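Local coordinates for UDP-N-Acetylenolpyruvylglucosamine Reductase (Thermus caldophilus, PDB 2GQT), which catalyses the NADPH-dependent reduction of UDP-N-acetylenolpyruvylglucosamine to UDP-N-acetylmuramate in peptidoglycan biosynthesis, with flavin-adenine dinucleotide as its cofactor, at residues C199-P204 against R252-E257; A226-E231 against L248-R253. All blocks are in the same frame, centred on the assembly; numbering follows the deposited sequence.

Interaction 1: residues C199-P204 against R252-E257; sequences CAFKNP and RRVQEE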
loop_
_atom_site.group_PDB
_atom_site.type_symbol
_atom_site.label_atom_id
_atom_site.label_comp_id
_atom_site.label_asym_id
_atom_site.label_seq_id
_atom_site.Cartn_x
_atom_site.Cartn_y
_atom_site.Cartn_z
ATOM N N CYS A 199 -9.918 -1.256 -0.057
ATOM C CA CYS A 199 -10.911 -1.472 -1.105
ATOM C C CYS A 199 -10.516 -2.658 -1.994
ATOM O O CYS A 199 -9.449 -2.649 -2.618
ATOM C CB CYS A 199 -11.102 -0.197 -1.933
ATOM S SG CYS A 199 -11.953 1.160 -1.064
ATOM N N ALA A 200 -11.364 -3.690 -2.008
ATOM C CA ALA A 200 -11.157 -4.882 -2.838
ATOM C C ALA A 200 -11.196 -4.557 -4.318
ATOM O O ALA A 200 -10.343 -5.016 -5.084
ATOM C CB ALA A 200 -12.209 -5.946 -2.515
ATOM N N PHE A 201 -12.191 -3.765 -4.705
ATOM C CA PHE A 201 -12.495 -3.512 -6.105
ATOM C C PHE A 201 -12.262 -2.064 -6.505
ATOM O O PHE A 201 -12.335 -1.159 -5.669
ATOM C CB PHE A 201 -13.944 -3.916 -6.420
ATOM C CG PHE A 201 -14.204 -5.389 -6.261
ATOM C CD1 PHE A 201 -14.837 -5.883 -5.127
ATOM C CD2 PHE A 201 -13.799 -6.283 -7.242
ATOM C CE1 PHE A 201 -15.058 -7.251 -4.976
ATOM C CE2 PHE A 201 -14.014 -7.654 -7.095
ATOM C CZ PHE A 201 -14.650 -8.133 -5.964
ATOM N N LYS A 202 -11.974 -1.882 -7.792
ATOM C CA LYS A 202 -11.954 -0.571 -8.441
ATOM C C LYS A 202 -13.383 -0.097 -8.695
ATOM O O LYS A 202 -14.302 -0.906 -8.793
ATOM C CB LYS A 202 -11.253 -0.669 -9.798
ATOM C CG LYS A 202 -9.771 -0.977 -9.742
ATOM C CD LYS A 202 -9.189 -1.058 -11.149
ATOM C CE LYS A 202 -7.667 -1.067 -11.135
ATOM N NZ LYS A 202 -7.125 -2.337 -10.597
ATOM N N ASN A 203 -13.558 1.212 -8.852
ATOM C CA ASN A 203 -14.847 1.766 -9.256
ATOM C C ASN A 203 -14.981 1.862 -10.780
ATOM O O ASN A 203 -14.074 2.368 -11.452
ATOM C CB ASN A 203 -15.062 3.143 -8.619
ATOM C CG ASN A 203 -15.124 3.092 -7.103
ATOM O OD1 ASN A 203 -15.543 2.096 -6.511
ATOM N ND2 ASN A 203 -14.714 4.178 -6.463
ATOM N N PRO A 204 -16.103 1.364 -11.338
ATOM C CA PRO A 204 -16.373 1.602 -12.754
ATOM C C PRO A 204 -16.592 3.095 -13.010
ATOM O O PRO A 204 -16.914 3.826 -12.066
ATOM C CB PRO A 204 -17.674 0.827 -12.999
ATOM C CG PRO A 204 -17.762 -0.149 -11.888
ATOM C CD PRO A 204 -17.162 0.552 -10.717
ATOM N N ARG A 252 -14.811 -13.922 -6.894
ATOM C CA ARG A 252 -15.526 -14.471 -8.041
ATOM C C ARG A 252 -17.041 -14.370 -7.866
ATOM O O ARG A 252 -17.767 -14.109 -8.825
ATOM C CB ARG A 252 -15.102 -15.912 -8.299
ATOM C CG ARG A 252 -13.705 -16.043 -8.877
ATOM C CD ARG A 252 -13.469 -17.435 -9.453
ATOM N NE ARG A 252 -13.720 -18.483 -8.467
ATOM C CZ ARG A 252 -12.839 -18.898 -7.561
ATOM N NH1 ARG A 252 -11.625 -18.359 -7.498
ATOM N NH2 ARG A 252 -13.171 -19.858 -6.714
ATOM N N ARG A 253 -17.520 -14.557 -6.640
ATOM C CA ARG A 253 -18.944 -14.428 -6.364
ATOM C C ARG A 253 -19.442 -13.011 -6.633
ATOM O O ARG A 253 -20.516 -12.828 -7.208
ATOM C CB ARG A 253 -19.242 -14.845 -4.927
ATOM C CG ARG A 253 -19.050 -16.340 -4.670
ATOM C CD ARG A 253 -20.319 -17.102 -4.971
ATOM N NE ARG A 253 -21.277 -16.901 -3.890
ATOM C CZ ARG A 253 -22.571 -16.692 -4.067
ATOM N NH1 ARG A 253 -23.070 -16.635 -5.302
ATOM N NH2 ARG A 253 -23.358 -16.519 -3.009
ATOM N N VAL A 254 -18.649 -12.011 -6.252
ATOM C CA VAL A 254 -19.004 -10.620 -6.552
ATOM C C VAL A 254 -19.002 -10.388 -8.061
ATOM O O VAL A 254 -19.906 -9.752 -8.595
ATOM C CB VAL A 254 -18.074 -9.585 -5.841
ATOM C CG1 VAL A 254 -18.387 -8.152 -6.298
ATOM C CG2 VAL A 254 -18.198 -9.703 -4.332
ATOM N N GLN A 255 -17.984 -10.917 -8.734
ATOM C CA GLN A 255 -17.826 -10.721 -10.168
ATOM C C GLN A 255 -18.895 -11.440 -11.000
ATOM O O GLN A 255 -19.152 -11.058 -12.145
ATOM C CB GLN A 255 -16.416 -11.116 -10.593
ATOM C CG GLN A 255 -15.351 -10.162 -10.050
ATOM C CD GLN A 255 -13.938 -10.592 -10.388
ATOM O OE1 GLN A 255 -13.640 -11.779 -10.464
ATOM N NE2 GLN A 255 -13.052 -9.608 -10.575
ATOM N N GLU A 256 -19.524 -12.475 -10.438
ATOM C CA GLU A 256 -20.697 -13.096 -11.082
ATOM C C GLU A 256 -21.840 -12.072 -11.178
ATOM O O GLU A 256 -22.619 -12.100 -12.135
ATOM C CB GLU A 256 -21.135 -14.380 -10.346
ATOM C CG GLU A 256 -22.258 -15.163 -11.033
ATOM C CD GLU A 256 -22.503 -16.526 -10.415
ATOM O OE1 GLU A 256 -21.596 -17.391 -10.477
ATOM O OE2 GLU A 256 -23.614 -16.738 -9.887
ATOM N N GLU A 257 -21.913 -11.148 -10.222
ATOM C CA GLU A 257 -23.001 -10.162 -10.136
ATOM C C GLU A 257 -22.704 -8.783 -10.703
ATOM O O GLU A 257 -23.625 -8.085 -11.148
ATOM C CB GLU A 257 -23.413 -9.960 -8.678
ATOM C CG GLU A 257 -23.904 -11.213 -7.985
ATOM C CD GLU A 257 -25.031 -11.889 -8.751
ATOM O OE1 GLU A 257 -26.057 -11.233 -9.011
ATOM O OE2 GLU A 257 -24.882 -13.074 -9.079
#

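Interaction 2: residues A226-E231 against L248-R253; sequences AMISLE and LELVRR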
loop_
_atom_site.group_PDB
_atom_site.type_symbol
_atom_site.label_atom_id
_atom_site.label_comp_id
_atom_site.label_asym_id
_atom_site.label_seq_id
_atom_site.Cartn_x
_atom_site.Cartn_y
_atom_site.Cartn_z
ATOM N N ALA A 226 -13.582 -15.739 5.117
ATOM C CA ALA A 226 -13.607 -14.526 4.299
ATOM C C ALA A 226 -15.047 -14.026 4.192
ATOM O O ALA A 226 -15.956 -14.810 3.921
ATOM C CB ALA A 226 -13.031 -14.802 2.923
ATOM N N MET A 227 -15.268 -12.738 4.429
ATOM C CA MET A 227 -16.627 -12.210 4.368
ATOM C C MET A 227 -16.639 -10.814 3.784
ATOM O O MET A 227 -15.736 -10.032 4.056
ATOM C CB MET A 227 -17.266 -12.197 5.766
ATOM C CG MET A 227 -18.747 -11.840 5.753
ATOM S SD MET A 227 -19.514 -11.815 7.368
ATOM C CE MET A 227 -18.773 -10.341 8.039
ATOM N N ILE A 228 -17.647 -10.500 2.971
ATOM C CA ILE A 228 -17.893 -9.119 2.576
ATOM C C ILE A 228 -18.382 -8.369 3.815
ATOM O O ILE A 228 -19.399 -8.742 4.421
ATOM C CB ILE A 228 -18.904 -9.012 1.418
ATOM C CG1 ILE A 228 -18.386 -9.781 0.198
ATOM C CG2 ILE A 228 -19.147 -7.550 1.069
ATOM C CD1 ILE A 228 -19.301 -9.769 -1.015
ATOM N N SER A 229 -17.632 -7.338 4.201
ATOM C CA SER A 229 -17.892 -6.600 5.423
ATOM C C SER A 229 -19.340 -6.137 5.534
ATOM O O SER A 229 -19.940 -5.679 4.561
ATOM C CB SER A 229 -16.967 -5.393 5.495
ATOM O OG SER A 229 -17.343 -4.542 6.556
ATOM N N LEU A 230 -19.891 -6.262 6.740
ATOM C CA LEU A 230 -21.218 -5.733 7.033
ATOM C C LEU A 230 -21.214 -4.198 7.135
ATOM O O LEU A 230 -22.274 -3.581 7.123
ATOM C CB LEU A 230 -21.773 -6.356 8.322
ATOM C CG LEU A 230 -22.048 -7.865 8.350
ATOM C CD1 LEU A 230 -22.369 -8.313 9.774
ATOM C CD2 LEU A 230 -23.186 -8.238 7.400
ATOM N N GLU A 231 -20.024 -3.598 7.229
ATOM C CA GLU A 231 -19.873 -2.147 7.395
ATOM C C GLU A 231 -19.682 -1.396 6.076
ATOM O O GLU A 231 -20.036 -0.220 5.969
ATOM C CB GLU A 231 -18.684 -1.836 8.307
ATOM C CG GLU A 231 -18.846 -2.264 9.754
ATOM C CD GLU A 231 -17.537 -2.174 10.512
ATOM O OE1 GLU A 231 -17.208 -1.077 11.022
ATOM O OE2 GLU A 231 -16.823 -3.196 10.579
ATOM N N LEU A 248 -10.477 -15.428 -2.836
ATOM C CA LEU A 248 -10.665 -15.471 -4.300
ATOM C C LEU A 248 -12.051 -15.963 -4.693
ATOM O O LEU A 248 -12.655 -15.447 -5.629
ATOM C CB LEU A 248 -9.608 -16.341 -4.987
ATOM C CG LEU A 248 -8.178 -15.804 -5.123
ATOM C CD1 LEU A 248 -7.283 -16.920 -5.629
ATOM C CD2 LEU A 248 -8.087 -14.579 -6.036
ATOM N N GLU A 249 -12.556 -16.953 -3.968
ATOM C CA GLU A 249 -13.906 -17.441 -4.229
ATOM C C GLU A 249 -14.944 -16.343 -4.008
ATOM O O GLU A 249 -15.856 -16.168 -4.816
ATOM C CB GLU A 249 -14.217 -18.648 -3.359
ATOM C CG GLU A 249 -15.505 -19.343 -3.761
ATOM C CD GLU A 249 -15.724 -20.648 -3.035
ATOM O OE1 GLU A 249 -16.898 -21.014 -2.823
ATOM O OE2 GLU A 249 -14.728 -21.305 -2.670
ATOM N N LEU A 250 -14.798 -15.590 -2.925
ATOM C CA LEU A 250 -15.685 -14.473 -2.664
ATOM C C LEU A 250 -15.591 -13.392 -3.742
ATOM O O LEU A 250 -16.611 -12.839 -4.160
ATOM C CB LEU A 250 -15.381 -13.895 -1.293
ATOM C CG LEU A 250 -16.339 -12.863 -0.733
ATOM C CD1 LEU A 250 -17.786 -13.373 -0.720
ATOM C CD2 LEU A 250 -15.880 -12.473 0.657
ATOM N N VAL A 251 -14.368 -13.107 -4.195
ATOM C CA VAL A 251 -14.155 -12.187 -5.313
ATOM C C VAL A 251 -14.934 -12.643 -6.556
ATOM O O VAL A 251 -15.636 -11.842 -7.191
ATOM C CB VAL A 251 -12.644 -12.020 -5.611
ATOM C CG1 VAL A 251 -12.407 -11.348 -6.950
ATOM C CG2 VAL A 251 -11.981 -11.212 -4.498
ATOM N N ARG A 252 -14.811 -13.922 -6.894
ATOM C CA ARG A 252 -15.526 -14.471 -8.041
ATOM C C ARG A 252 -17.041 -14.370 -7.866
ATOM O O ARG A 252 -17.767 -14.109 -8.825
ATOM C CB ARG A 252 -15.102 -15.912 -8.299
ATOM C CG ARG A 252 -13.705 -16.043 -8.877
ATOM C CD ARG A 252 -13.469 -17.435 -9.453
ATOM N NE ARG A 252 -13.720 -18.483 -8.467
ATOM C CZ ARG A 252 -12.839 -18.898 -7.561
ATOM N NH1 ARG A 252 -11.625 -18.359 -7.498
ATOM N NH2 ARG A 252 -13.171 -19.858 -6.714
ATOM N N ARG A 253 -17.520 -14.557 -6.640
ATOM C CA ARG A 253 -18.944 -14.428 -6.364
ATOM C C ARG A 253 -19.442 -13.011 -6.633
ATOM O O ARG A 253 -20.516 -12.828 -7.208
ATOM C CB ARG A 253 -19.242 -14.845 -4.927
ATOM C CG ARG A 253 -19.050 -16.340 -4.670
ATOM C CD ARG A 253 -20.319 -17.102 -4.971
ATOM N NE ARG A 253 -21.277 -16.901 -3.890
ATOM C CZ ARG A 253 -22.571 -16.692 -4.067
ATOM N NH1 ARG A 253 -23.070 -16.635 -5.302
ATOM N NH2 ARG A 253 -23.358 -16.519 -3.009
#

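Interaction 1: residues C199-P204 against R252-E257
The F201 ring meets V254 and Q255 at an oblique angle, its far end directed at the helix, and the amide plane of Q255 is turned 50° from that of the ring. V254 comes at it from the opposite direction: CG1 lies 3.7 Å from F201 CE1, and CB of V254 sits equally close to F201 CZ, so the branch point of the valine as well as a methyl bears on the ring. With V254 CG1 anti to the backbone N (chi1 174°), that methyl is the nearer of the two, and CG2 touches CE1 more loosely. Q255 crosses at the second meta carbon, with its CG 4.1 Å from F201 CE2. Its extended chain carries NE2 past the same carbon to the carbonyl oxygen of L260, and that hydrogen bond probably sets the turn of the amide; the touch on F201 is van der Waals contact alone.

The phenylalanine is buried, and A209 and I213 of helix 209-215 and L260 add to its surroundings. At its base, the backbone N of F201 donates to N234 OD1, while the flanking A200 and K202 have backbone hydrogen bonds to E263 and E261. F201 lies two residues after C199, the probable proton donor of the active site, and the arrangement is a loop aromatic plugged into a helix-lined hydrophobic core, here in the C-terminal domain of a MurB-family reductase.

Interaction 2: residues A226-E231 against L248-R253
Apolar contacts centred on L250 join the strand to the helix. Its CD2 methyl lies 3.7 Å from I228 CG1, while CD1 touches the isoleucine's outer end, 3.9 Å from I228 CD1. Both branches of the leucine are thus engaged by one side chain, which crosses it obliquely. With CG anti to the backbone N (chi1 -170°), L250 reaches out from the helix toward the strand; I228 instead starts off to one side and brings CG1 and CD1 back to meet it. A226 points its CB at the helix and makes a looser contact, 4.3 Å from L250 CD2.

The same methyl also presses on the strand backbone, with L250 CD2 3.6 Å from M227 C and 3.5 Å from I228 N. It therefore rests against the peptide link between these residues, while the M227 side chain leaves from the other side of the strand. Were L250 replaced by an alanine, a gap is likely to open against this peptide, and I228 CG1 would probably lose its partner on the helix segment.

Hydrogen bonding shapes the strand's exit: S229 OG accepts from E231 N at 2.9 Å, forming an ST turn.

The short axes of strand 226-228 and helix 248-253 run nearly parallel, 28° apart and 8.6 Å at closest approach. Strand 226-228 is the middle member of a three-stranded antiparallel sheet, between 222-223 and 236-238, and the helix packs on one side of it; L250 and V251 both touch I236 of the adjacent strand, and I228 also touches L218 in a loop.

Overall arrangement
Helix 244-257 unites the two contacts: interaction 1 takes its C-terminal part and interaction 2 the preceding turns, with R252 and R253 common to both segments. Their centres are about 9 Å apart, and they meet directly where V254 CG2 lies 3.5 Å from I228 CD1, so that V254 packs against the loop phenylalanine and the strand isoleucine at once. The loop and the small sheet are thereby joined through one hydrophobic core. The core lies some way from the catalytic site: the side chain of F201 is about 12 Å from the bound flavin-adenine dinucleotide and from the side chain of the probable active-site residue R152, and that of I228 about 11 Å from that of C199, the probable proton donor.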